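Local coordinates for methyl-coenzyme M reductase subunit beta (Methanosarcina barkeri, PDB 1E6Y), which forms part of the nickel coenzyme F430 enzyme that releases methane from methyl-coenzyme M, with coenzyme B as the reductant, at residues G158-P161 with D165-G168; G259-V264 with S325-Y330; L184-R189 with V378-R383; T38-A43 with G94-V99; R270-I273 with I277-V280. All blocks are in the same frame, centred on the assembly; numbering follows the deposited sequence.

Contact 1: G158-P161 with D165-G168; sequences GSYP and DLMG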
# COMPACT_ATOMS: atom_id res chain seq x y z
N GLY E 158 1.77 -16.82 -13.36
CA GLY E 158 0.78 -16.76 -12.30
C GLY E 158 -0.25 -15.65 -12.48
O GLY E 158 -0.82 -15.49 -13.55
N SER E 159 -0.45 -14.86 -11.42
CA SER E 159 -1.48 -13.82 -11.44
C SER E 159 -0.99 -12.44 -11.89
O SER E 159 -1.76 -11.49 -11.92
CB SER E 159 -2.14 -13.70 -10.07
OG SER E 159 -3.26 -14.55 -9.97
N TYR E 160 0.29 -12.34 -12.23
CA TYR E 160 0.83 -11.11 -12.81
C TYR E 160 0.20 -10.85 -14.18
O TYR E 160 0.25 -11.72 -15.05
CB TYR E 160 2.36 -11.22 -12.95
CG TYR E 160 3.03 -9.92 -13.32
CD1 TYR E 160 3.24 -8.92 -12.37
CD2 TYR E 160 3.43 -9.66 -14.64
CE1 TYR E 160 3.80 -7.69 -12.72
CE2 TYR E 160 3.99 -8.44 -15.00
CZ TYR E 160 4.18 -7.46 -14.03
OH TYR E 160 4.73 -6.25 -14.38
N PRO E 161 -0.37 -9.64 -14.41
CA PRO E 161 -0.14 -8.40 -13.66
C PRO E 161 -1.28 -7.93 -12.75
O PRO E 161 -1.29 -6.77 -12.34
CB PRO E 161 0.12 -7.38 -14.77
CG PRO E 161 -0.82 -7.83 -15.85
CD PRO E 161 -0.90 -9.35 -15.76
N ASP E 165 3.43 -9.30 -8.14
CA ASP E 165 4.42 -10.36 -8.33
C ASP E 165 3.85 -11.48 -9.19
O ASP E 165 2.68 -11.47 -9.56
CB ASP E 165 4.86 -10.91 -6.96
CG ASP E 165 3.72 -11.57 -6.20
OD1 ASP E 165 2.54 -11.21 -6.40
OD2 ASP E 165 4.01 -12.44 -5.35
N LEU E 166 4.69 -12.47 -9.49
CA LEU E 166 4.24 -13.66 -10.21
C LEU E 166 3.62 -14.66 -9.24
O LEU E 166 4.11 -15.78 -9.08
CB LEU E 166 5.42 -14.30 -10.96
CG LEU E 166 5.78 -13.71 -12.32
CD1 LEU E 166 6.27 -12.28 -12.18
CD2 LEU E 166 6.86 -14.57 -12.97
N MET E 167 2.55 -14.24 -8.57
CA MET E 167 1.89 -15.06 -7.56
C MET E 167 1.28 -16.30 -8.19
O MET E 167 0.47 -16.19 -9.12
CB MET E 167 0.81 -14.26 -6.83
CG MET E 167 0.08 -15.06 -5.77
SD MET E 167 -1.09 -14.09 -4.83
CE MET E 167 -2.57 -14.33 -5.80
N GLY E 168 1.67 -17.47 -7.69
CA GLY E 168 1.19 -18.71 -8.27
C GLY E 168 1.80 -19.00 -9.63
O GLY E 168 1.21 -19.71 -10.44

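Contact 2: G259-V264 with S325-Y330; sequences GTIGTV and SSTLLY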
# COMPACT_ATOMS: atom_id res chain seq x y z
N GLY E 259 31.33 -25.16 25.55
CA GLY E 259 31.12 -23.73 25.66
C GLY E 259 29.67 -23.28 25.60
O GLY E 259 28.78 -24.02 25.18
N THR E 260 29.45 -22.04 26.03
CA THR E 260 28.12 -21.44 26.09
C THR E 260 28.23 -20.02 25.54
O THR E 260 29.33 -19.55 25.23
CB THR E 260 27.62 -21.36 27.55
OG1 THR E 260 28.50 -20.52 28.30
CG2 THR E 260 27.59 -22.75 28.19
N ILE E 261 27.10 -19.32 25.46
CA ILE E 261 27.11 -17.89 25.16
C ILE E 261 28.05 -17.15 26.12
O ILE E 261 28.84 -16.30 25.71
CB ILE E 261 25.69 -17.28 25.27
CG1 ILE E 261 24.77 -17.91 24.22
CG2 ILE E 261 25.75 -15.76 25.08
CD1 ILE E 261 23.30 -17.60 24.43
N GLY E 262 28.02 -17.56 27.39
CA GLY E 262 28.84 -16.92 28.41
C GLY E 262 30.34 -17.10 28.24
O GLY E 262 31.10 -16.15 28.43
N THR E 263 30.78 -18.30 27.88
CA THR E 263 32.21 -18.56 27.72
C THR E 263 32.77 -17.95 26.44
O THR E 263 33.95 -17.60 26.38
CB THR E 263 32.53 -20.08 27.74
OG1 THR E 263 31.84 -20.73 26.67
CG2 THR E 263 32.11 -20.70 29.07
N VAL E 264 31.91 -17.76 25.44
CA VAL E 264 32.30 -17.06 24.22
C VAL E 264 32.64 -15.61 24.55
O VAL E 264 33.59 -15.04 24.01
CB VAL E 264 31.17 -17.10 23.16
CG1 VAL E 264 31.51 -16.19 21.98
CG2 VAL E 264 30.99 -18.53 22.66
N SER E 325 18.02 -16.12 18.14
CA SER E 325 17.42 -14.85 18.54
C SER E 325 17.87 -14.44 19.94
O SER E 325 18.29 -13.30 20.16
CB SER E 325 15.88 -14.90 18.47
OG SER E 325 15.34 -15.90 19.31
N SER E 326 17.89 -15.40 20.86
CA SER E 326 18.33 -15.13 22.23
C SER E 326 19.85 -15.01 22.32
O SER E 326 20.37 -14.26 23.14
CB SER E 326 17.84 -16.24 23.17
OG SER E 326 18.20 -17.52 22.68
N THR E 327 20.55 -15.71 21.43
CA THR E 327 22.01 -15.64 21.38
C THR E 327 22.48 -14.23 21.03
O THR E 327 23.36 -13.68 21.70
CB THR E 327 22.59 -16.63 20.34
OG1 THR E 327 22.28 -17.97 20.73
CG2 THR E 327 24.10 -16.47 20.25
N LEU E 328 21.88 -13.64 20.00
CA LEU E 328 22.22 -12.29 19.57
C LEU E 328 21.90 -11.26 20.66
O LEU E 328 22.66 -10.32 20.87
CB LEU E 328 21.46 -11.94 18.28
CG LEU E 328 22.13 -12.24 16.94
CD1 LEU E 328 22.68 -13.66 16.92
CD2 LEU E 328 21.12 -12.04 15.81
N LEU E 329 20.79 -11.48 21.37
CA LEU E 329 20.38 -10.61 22.46
C LEU E 329 21.37 -10.72 23.62
O LEU E 329 22.01 -9.73 24.00
CB LEU E 329 18.98 -10.99 22.95
CG LEU E 329 18.10 -9.91 23.60
CD1 LEU E 329 16.73 -10.50 23.87
CD2 LEU E 329 18.71 -9.40 24.90
N TYR E 330 21.54 -11.93 24.13
CA TYR E 330 22.25 -12.12 25.38
C TYR E 330 23.77 -12.08 25.28
O TYR E 330 24.42 -11.62 26.20
CB TYR E 330 21.78 -13.40 26.06
CG TYR E 330 20.39 -13.22 26.64
CD1 TYR E 330 19.29 -13.82 26.03
CD2 TYR E 330 20.16 -12.27 27.62
CE1 TYR E 330 17.99 -13.44 26.37
CE2 TYR E 330 18.88 -11.88 27.97
CZ TYR E 330 17.80 -12.46 27.33
OH TYR E 330 16.54 -11.98 27.59

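Contact 3: L184-R189 with V378-R383; sequences LGFSLR and VTRHSR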
# COMPACT_ATOMS: atom_id res chain seq x y z
N LEU E 184 15.45 2.55 0.95
CA LEU E 184 16.20 2.79 -0.27
C LEU E 184 17.57 2.12 -0.17
O LEU E 184 18.32 2.36 0.78
CB LEU E 184 16.35 4.30 -0.48
CG LEU E 184 15.04 5.09 -0.33
CD1 LEU E 184 15.32 6.57 -0.39
CD2 LEU E 184 14.05 4.68 -1.41
N GLY E 185 17.87 1.24 -1.12
CA GLY E 185 19.09 0.46 -1.07
C GLY E 185 18.90 -0.90 -0.41
O GLY E 185 19.88 -1.56 -0.05
N PHE E 186 17.66 -1.36 -0.34
CA PHE E 186 17.31 -2.54 0.45
C PHE E 186 17.11 -3.83 -0.34
O PHE E 186 16.85 -4.88 0.24
CB PHE E 186 16.06 -2.27 1.29
CG PHE E 186 16.36 -1.81 2.69
CD1 PHE E 186 16.84 -0.52 2.92
CD2 PHE E 186 16.18 -2.66 3.78
CE1 PHE E 186 17.15 -0.10 4.21
CE2 PHE E 186 16.49 -2.25 5.07
CZ PHE E 186 16.97 -0.96 5.29
N SER E 187 17.25 -3.76 -1.67
CA SER E 187 16.94 -4.92 -2.51
C SER E 187 17.77 -6.16 -2.17
O SER E 187 17.23 -7.26 -2.07
CB SER E 187 17.13 -4.56 -3.98
OG SER E 187 16.15 -3.62 -4.40
N LEU E 188 19.07 -5.97 -1.96
CA LEU E 188 19.97 -7.08 -1.63
C LEU E 188 19.79 -7.55 -0.19
O LEU E 188 20.33 -8.58 0.21
CB LEU E 188 21.43 -6.69 -1.88
CG LEU E 188 21.78 -6.32 -3.32
CD1 LEU E 188 23.22 -5.82 -3.41
CD2 LEU E 188 21.56 -7.53 -4.22
N ARG E 189 19.02 -6.79 0.60
CA ARG E 189 18.68 -7.22 1.95
C ARG E 189 17.42 -8.06 1.99
O ARG E 189 17.17 -8.75 2.98
CB ARG E 189 18.56 -6.00 2.86
CG ARG E 189 19.81 -5.12 2.83
CD ARG E 189 19.87 -4.14 3.99
NE ARG E 189 20.08 -4.88 5.25
CZ ARG E 189 20.01 -4.23 6.42
NH1 ARG E 189 20.24 -4.98 7.50
NH2 ARG E 189 19.74 -2.94 6.46
N VAL E 378 11.24 -6.77 11.14
CA VAL E 378 11.73 -7.20 12.45
C VAL E 378 13.26 -7.18 12.53
O VAL E 378 13.82 -6.85 13.58
CB VAL E 378 11.23 -8.63 12.78
CG1 VAL E 378 11.76 -9.08 14.13
CG2 VAL E 378 9.71 -8.65 12.77
N THR E 379 13.92 -7.50 11.43
CA THR E 379 15.36 -7.79 11.47
C THR E 379 16.22 -6.89 10.58
O THR E 379 17.39 -7.20 10.34
CB THR E 379 15.63 -9.27 11.11
OG1 THR E 379 14.85 -9.63 9.95
CG2 THR E 379 15.26 -10.18 12.27
N ARG E 380 15.67 -5.76 10.14
CA ARG E 380 16.40 -4.81 9.34
C ARG E 380 17.34 -3.91 10.13
O ARG E 380 18.17 -3.21 9.56
CB ARG E 380 15.43 -3.89 8.56
CG ARG E 380 14.46 -3.10 9.43
CD ARG E 380 13.64 -2.20 8.51
NE ARG E 380 14.38 -1.06 8.01
CZ ARG E 380 13.88 -0.04 7.35
NH1 ARG E 380 14.62 0.97 6.96
NH2 ARG E 380 12.57 -0.01 7.05
N HIS E 381 17.15 -3.84 11.44
CA HIS E 381 17.63 -2.68 12.19
C HIS E 381 19.14 -2.58 12.33
O HIS E 381 19.70 -1.50 12.17
CB HIS E 381 16.96 -2.67 13.56
CG HIS E 381 15.48 -2.84 13.50
ND1 HIS E 381 14.64 -1.84 13.06
CD2 HIS E 381 14.71 -3.95 13.62
CE1 HIS E 381 13.42 -2.32 12.93
NE2 HIS E 381 13.43 -3.60 13.26
N SER E 382 19.79 -3.71 12.59
CA SER E 382 21.25 -3.74 12.66
C SER E 382 21.85 -3.60 11.26
O SER E 382 21.27 -4.05 10.27
CB SER E 382 21.73 -5.04 13.30
OG SER E 382 23.15 -5.11 13.32
N ARG E 383 23.00 -2.94 11.19
CA ARG E 383 23.67 -2.71 9.90
C ARG E 383 24.41 -3.92 9.38
O ARG E 383 25.63 -3.90 9.13
CB ARG E 383 24.56 -1.47 10.05
CG ARG E 383 23.78 -0.20 10.33
CD ARG E 383 24.71 0.98 10.51
NE ARG E 383 25.37 0.86 11.84
CZ ARG E 383 26.19 1.82 12.24
NH1 ARG E 383 26.72 1.63 13.46
NH2 ARG E 383 26.54 2.89 11.54
O HOH W 1 20.32 -1.35 8.80

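Contact 4: T38-A43 with G94-V99; sequences TKRSVA and GDDTNV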
# COMPACT_ATOMS: atom_id res chain seq x y z
N THR E 38 23.45 -13.00 -8.89
CA THR E 38 22.21 -12.97 -8.12
C THR E 38 21.15 -12.14 -8.83
O THR E 38 19.99 -12.54 -8.92
CB THR E 38 22.46 -12.39 -6.71
OG1 THR E 38 23.42 -13.20 -6.03
CG2 THR E 38 21.17 -12.37 -5.90
N LYS E 39 21.57 -11.01 -9.40
CA LYS E 39 20.66 -10.14 -10.13
C LYS E 39 20.15 -10.79 -11.41
O LYS E 39 18.96 -10.71 -11.71
CB LYS E 39 21.33 -8.81 -10.46
CG LYS E 39 21.58 -7.91 -9.26
CD LYS E 39 22.32 -6.64 -9.66
CE LYS E 39 21.44 -5.71 -10.48
NZ LYS E 39 22.13 -4.43 -10.79
N ARG E 40 21.03 -11.46 -12.15
CA ARG E 40 20.68 -11.87 -13.51
C ARG E 40 20.11 -13.27 -13.60
O ARG E 40 19.74 -13.72 -14.70
CB ARG E 40 21.94 -11.76 -14.39
CG ARG E 40 22.92 -12.91 -14.20
CD ARG E 40 24.25 -12.60 -14.87
NE ARG E 40 25.24 -13.65 -14.77
CZ ARG E 40 25.59 -14.58 -15.65
NH1 ARG E 40 25.01 -14.67 -16.84
NH2 ARG E 40 26.55 -15.47 -15.36
N SER E 41 19.96 -13.95 -12.47
CA SER E 41 19.56 -15.36 -12.49
C SER E 41 18.21 -15.64 -11.84
O SER E 41 17.88 -15.07 -10.81
CB SER E 41 20.62 -16.23 -11.82
OG SER E 41 21.90 -16.03 -12.41
N VAL E 42 17.44 -16.54 -12.46
CA VAL E 42 16.21 -17.06 -11.86
C VAL E 42 16.10 -18.57 -12.03
O VAL E 42 16.78 -19.17 -12.87
CB VAL E 42 14.93 -16.40 -12.46
CG1 VAL E 42 14.93 -14.91 -12.19
CG2 VAL E 42 14.83 -16.69 -13.96
N ALA E 43 15.27 -19.19 -11.20
CA ALA E 43 14.92 -20.59 -11.33
C ALA E 43 13.51 -20.71 -11.90
O ALA E 43 12.64 -19.89 -11.58
CB ALA E 43 14.98 -21.27 -9.96
N GLY E 94 27.21 -16.21 -28.20
CA GLY E 94 28.43 -16.48 -27.45
C GLY E 94 28.62 -15.59 -26.24
O GLY E 94 29.73 -15.54 -25.69
N ASP E 95 27.57 -14.91 -25.80
CA ASP E 95 27.66 -14.13 -24.57
C ASP E 95 27.53 -15.00 -23.32
O ASP E 95 27.53 -16.23 -23.41
CB ASP E 95 26.62 -12.98 -24.56
CG ASP E 95 25.17 -13.46 -24.47
OD1 ASP E 95 24.27 -12.61 -24.62
OD2 ASP E 95 24.91 -14.66 -24.25
N ASP E 96 27.36 -14.35 -22.18
CA ASP E 96 27.41 -15.04 -20.89
C ASP E 96 26.05 -15.55 -20.42
O ASP E 96 25.88 -15.91 -19.25
CB ASP E 96 28.02 -14.11 -19.83
CG ASP E 96 27.31 -12.77 -19.73
OD1 ASP E 96 27.05 -12.14 -20.76
OD2 ASP E 96 27.02 -12.35 -18.59
N THR E 97 25.09 -15.65 -21.34
CA THR E 97 23.83 -16.34 -21.05
C THR E 97 24.11 -17.79 -20.69
O THR E 97 24.95 -18.45 -21.31
CB THR E 97 22.88 -16.30 -22.26
OG1 THR E 97 22.69 -14.95 -22.68
CG2 THR E 97 21.53 -16.90 -21.89
N ASN E 98 23.42 -18.28 -19.67
CA ASN E 98 23.59 -19.65 -19.22
C ASN E 98 22.25 -20.24 -18.79
O ASN E 98 21.60 -19.72 -17.89
CB ASN E 98 24.59 -19.71 -18.06
CG ASN E 98 25.01 -21.12 -17.72
OD1 ASN E 98 25.24 -21.95 -18.60
ND2 ASN E 98 25.09 -21.41 -16.42
N VAL E 99 21.81 -21.27 -19.50
CA VAL E 99 20.58 -21.97 -19.16
C VAL E 99 20.86 -23.46 -18.96
O VAL E 99 21.26 -24.17 -19.89
CB VAL E 99 19.51 -21.80 -20.26
CG1 VAL E 99 18.20 -22.47 -19.84
CG2 VAL E 99 19.27 -20.32 -20.53
O HOH W 2 27.53 -17.32 -17.43

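Contact 5: R270-I273 with I277-V280; sequences RRAI and IISV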
# COMPACT_ATOMS: atom_id res chain seq x y z
N ARG E 270 38.94 -11.53 26.40
CA ARG E 270 40.35 -11.89 26.57
C ARG E 270 41.15 -11.48 25.33
O ARG E 270 42.12 -10.74 25.41
CB ARG E 270 40.51 -13.39 26.79
CG ARG E 270 41.97 -13.81 26.99
CD ARG E 270 42.16 -15.30 27.02
NE ARG E 270 41.96 -16.02 25.77
CZ ARG E 270 40.97 -16.86 25.51
NH1 ARG E 270 40.07 -17.10 26.46
NH2 ARG E 270 40.88 -17.48 24.34
N ARG E 271 40.64 -11.91 24.17
CA ARG E 271 41.32 -11.58 22.91
C ARG E 271 41.36 -10.11 22.57
O ARG E 271 42.35 -9.59 22.05
CB ARG E 271 40.66 -12.39 21.78
CG ARG E 271 40.97 -13.88 21.93
CD ARG E 271 40.04 -14.69 21.06
NE ARG E 271 40.18 -16.13 21.06
CZ ARG E 271 41.10 -16.85 20.43
NH1 ARG E 271 41.12 -18.17 20.47
NH2 ARG E 271 42.04 -16.23 19.73
N ALA E 272 40.29 -9.40 22.92
CA ALA E 272 40.24 -7.95 22.69
C ALA E 272 41.27 -7.22 23.55
O ALA E 272 41.87 -6.24 23.10
CB ALA E 272 38.84 -7.42 22.97
N ILE E 273 41.48 -7.71 24.77
CA ILE E 273 42.47 -7.14 25.68
C ILE E 273 43.89 -7.45 25.20
O ILE E 273 44.75 -6.57 25.16
CB ILE E 273 42.28 -7.66 27.12
CG1 ILE E 273 40.99 -7.09 27.72
CG2 ILE E 273 43.47 -7.26 28.00
CD1 ILE E 273 40.56 -7.75 29.00
N ILE E 277 42.81 -3.74 21.86
CA ILE E 277 41.63 -3.07 21.31
C ILE E 277 40.81 -2.41 22.42
O ILE E 277 40.20 -1.36 22.21
CB ILE E 277 40.74 -4.06 20.52
CG1 ILE E 277 41.52 -4.60 19.32
CG2 ILE E 277 39.46 -3.38 20.05
CD1 ILE E 277 40.87 -5.80 18.66
N ILE E 278 40.79 -3.02 23.60
CA ILE E 278 40.18 -2.42 24.78
C ILE E 278 41.12 -2.42 25.98
O ILE E 278 42.00 -3.28 26.09
CB ILE E 278 38.85 -3.14 25.18
CG1 ILE E 278 39.13 -4.58 25.64
CG2 ILE E 278 37.88 -3.13 24.01
CD1 ILE E 278 37.93 -5.27 26.26
N SER E 279 40.95 -1.43 26.85
CA SER E 279 41.77 -1.30 28.06
C SER E 279 40.86 -0.93 29.23
O SER E 279 39.78 -0.37 29.03
CB SER E 279 42.82 -0.19 27.88
OG SER E 279 43.72 -0.51 26.83
N VAL E 280 41.31 -1.21 30.44
CA VAL E 280 40.63 -0.72 31.64
C VAL E 280 40.71 0.81 31.64
O VAL E 280 41.77 1.39 31.40
CB VAL E 280 41.27 -1.27 32.94
CG1 VAL E 280 40.61 -0.63 34.16
CG2 VAL E 280 41.12 -2.78 32.99
O HOH W 3 44.63 -4.00 26.22

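Contact 1: G158-P161 with D165-G168
Gly158 has no side chain, and Met167 O sits where one would have to go. Met167 O lies 3.2 Å from Gly158 CA, in a CA-H...O contact. A CB on Gly158 would clash with it. Both segments belong to the loop that leaves helix 149-157 and leads to strand 171-172. The chain doubles back here, and Leu166 is the centre of an inverse gamma turn. Gly158 is the first residue past the helix, and its positive phi also favours glycine.

The same oxygen takes the hydrogen bond of the contact. Ser159 N donates to Met167 O at 2.8 Å, with a bent N-H...O angle of 143°. Met167 O is therefore gripped by one N-H and one C-H from two successive residues. The hydroxyl of Ser159 is used elsewhere, on Gly59 O.

Further along, Tyr160 lies against the turn. Its CG stands anti to the backbone N (chi1 -170°), which lays CB and the near edge of the ring along Asp165 O. Asp165 O is 3.4 Å from Tyr160 CB and lies near the ring plane. It also takes a weak bond from Met167 N. The Leu166 side chain reaches in with one methyl, CD1, at 4.1 Å from Tyr160 CB. The tyrosine hydroxyl bonds to Leu184 N of the second copy of this subunit, so the loop joins that interface. A cis peptide links Tyr160 to Pro161, and Pro161 CB sits 3.9 Å above the plane of the Tyr160 ring, over its centre.

Contact 2: G259-V264 with S325-Y330
The first turn of helix 261-274 meets the side of helix 323-339, with Ile261 CA and Thr327 CA 6.7 Å apart. Ile261 carries the whole contact from its side, and its two branches take different targets. The longer branch ends in CD1, which rests on the backbone of the other helix, with Ile261 CD1 3.8 Å from Thr327 CA. The same methyl, Ile261 CD1, is 3.9 Å from Thr327 OG1. The shorter branch is anti to the backbone N, and Ile261 CG2 lies 4.2 Å from Tyr330 C, one turn further on.

Thr327 gives mainly its backbone and the flank of its hydroxyl. OG1 bonds to Asn323 O and to Asn314 ND2 of helix 296-318. Tyr330 starts toward Ile261, but its ring turns off. Its hydroxyl bonds to Thr116 of the gamma subunit. Ile261 also packs on Ala106 of that subunit, so its side chain is buried between chains.

Two side-chain bonds help hold the backbone that presents Ile261. Thr260 N donates to Thr263 OG1 at 2.8 Å, and Thr263 N donates to Thr260 OG1 at 3.2 Å. This reciprocal pair is a capping box, with Thr260 as the N-cap of the helix.

Contact 3: L184-R189 with V378-R383
Arg189 NH1 has two partners: Ser382 O across the contact and Glu215, in a salt bridge. The bond from Arg189 NH1 to Ser382 O is 3.1 Å long and runs nearly along the C=O axis, at 170°. The oxygen lies near the guanidinium edge, tilted 19° from its plane. Arg189 NH2 adds a water-mediated link. Arg189 NH2 donates to a water at 2.9 Å, and that water lies 2.9 Å from Arg380 O, to which it can donate. The chain of Arg189 bends at chi3 (69°), which turns its end toward these backbone oxygens.

Phe186 meets the other arginine. Phe186 CE2 lies over one face of the Arg380 guanidinium, and Phe186 CZ is 3.5 Å from Arg380 NH1. The two planes stand 65° apart, so this is not a flat stack. Phe186 is also touched from its own segment, as Arg189 CD lies 3.9 Å above the ring plane of Phe186, toward the rim. The charge of Arg380 is met by Glu182 and by an acidic residue of another protein chain.

A leucine in place of Arg189 would probably leave Ser382 O without its donor and Glu215 without this positive partner.

Segment 184-189 ends in a short 3-10 turn, 187-189, ahead of helix 193-199. Segment 378-383 is loop, ahead of helix 387-395, and includes Val378, which touches coenzyme B. Arg189 packs on Ile219 of helix 204-221, while Ser382 rests on Val349 of helix 348-358.

Contact 4: T38-A43 with G94-V99
Arg40 NH1 and Asp96 O form the tight part of this contact. The bond from Arg40 NH1 to Asp96 O is 2.8 Å long, with an N-H...O angle of 150°. The donor comes in above the carbonyl plane, not on a lone pair. Arg40 NH1 also bonds to Ser112 O, and Arg40 NE pairs with Asp37, so the guanidinium is fixed at several points. The arginine chain is extended from CG to NE, which lets it span a gap in which the nearest CA atoms, Arg40 CA and Thr97 CA, are 9.3 Å apart.

The charged pairing is looser. Asp96 OD2 sits over one face of the guanidinium, 3.5 Å from Arg40 NH1. No N-H points at it, so the salt bridge is electrostatic alone. OD2 has a directed partner in Lys114 N.

The contact lies beside an antiparallel sheet. Strand 41-45 starts just after Arg40, and strand 98-102 just after Thr97. Strand 107-111 runs between them, so the arginine reaches across the end of the sheet. An Asx turn leads into strand 98-102: Thr97 N donates to Asp95 OD2 at 3.1 Å. Thr97 OG1 donates to Asp95 OD2 at 2.7 Å, from the same face of the carboxylate.

On the wetter side, a water lies in the guanidinium plane, at its edge. Arg40 NH2 donates to this water at 2.9 Å. The water in turn donates to Asp96 O at 2.8 Å, so that one carbonyl is reached both directly and through solvent.

Contact 5: R270-I273 with I277-V280
A tight helix-to-strand connection brings Ile277 and Ile278 back against the last turns of helix 261-274. Ala272 O is the polar centre. Ile277 N donates to Ala272 O at 2.9 Å. Ile278 N adds a weak bond to Ala272 O at 3.4 Å. A water ties the next pair of residues, donating to Ile273 O at 2.8 Å and to Ile278 O at 2.7 Å.

The apolar part is made by one branch of Ile278. Its CG1 lies between the backbone N and the carbonyl carbon (chi1 66°), which brings the CG1-CD1 arm back to the helix. Ile278 CG1 is 3.9 Å from Ala272 CB and 3.8 Å from Ile273 CG1, so the arm meets both. The two isoleucine side chains cross at a slant. An alanine at Ile278 would lack this arm and would probably leave a gap beside Ala272 CB and Ile273 CG1.

Strand 278-283 pairs antiparallel with strand 289-293, whose Tyr291 touches both Ile273 and Ile278. Trp299 of helix 296-318 packs on Ala272 and Ile278, and Tyr2 of the gamma subunit packs on Ile273.

Overall arrangement
Contacts 2 and 3 are buried, and the other three are partly buried. Contact 3 lies nearest the middle, its centre about 12 Å from that of the chain, and contact 5 lies farthest, its centre at about 32 Å. Contacts 2 and 5 share helix 261-274, at its start and near its end. Both are nested in the long loop closed by contact 3. Contacts 1 and 4 belong to the N-terminal domain, and their nearest atoms are about 8 Å apart. Contact 2 is apolar across its segments, whereas 3 and 4 depend on arginines that reach backbone oxygens. Contacts 1 and 5 are short-range, and each joins backbone bonding to apolar packing. Contacts 1 and 3 both touch the second beta subunit.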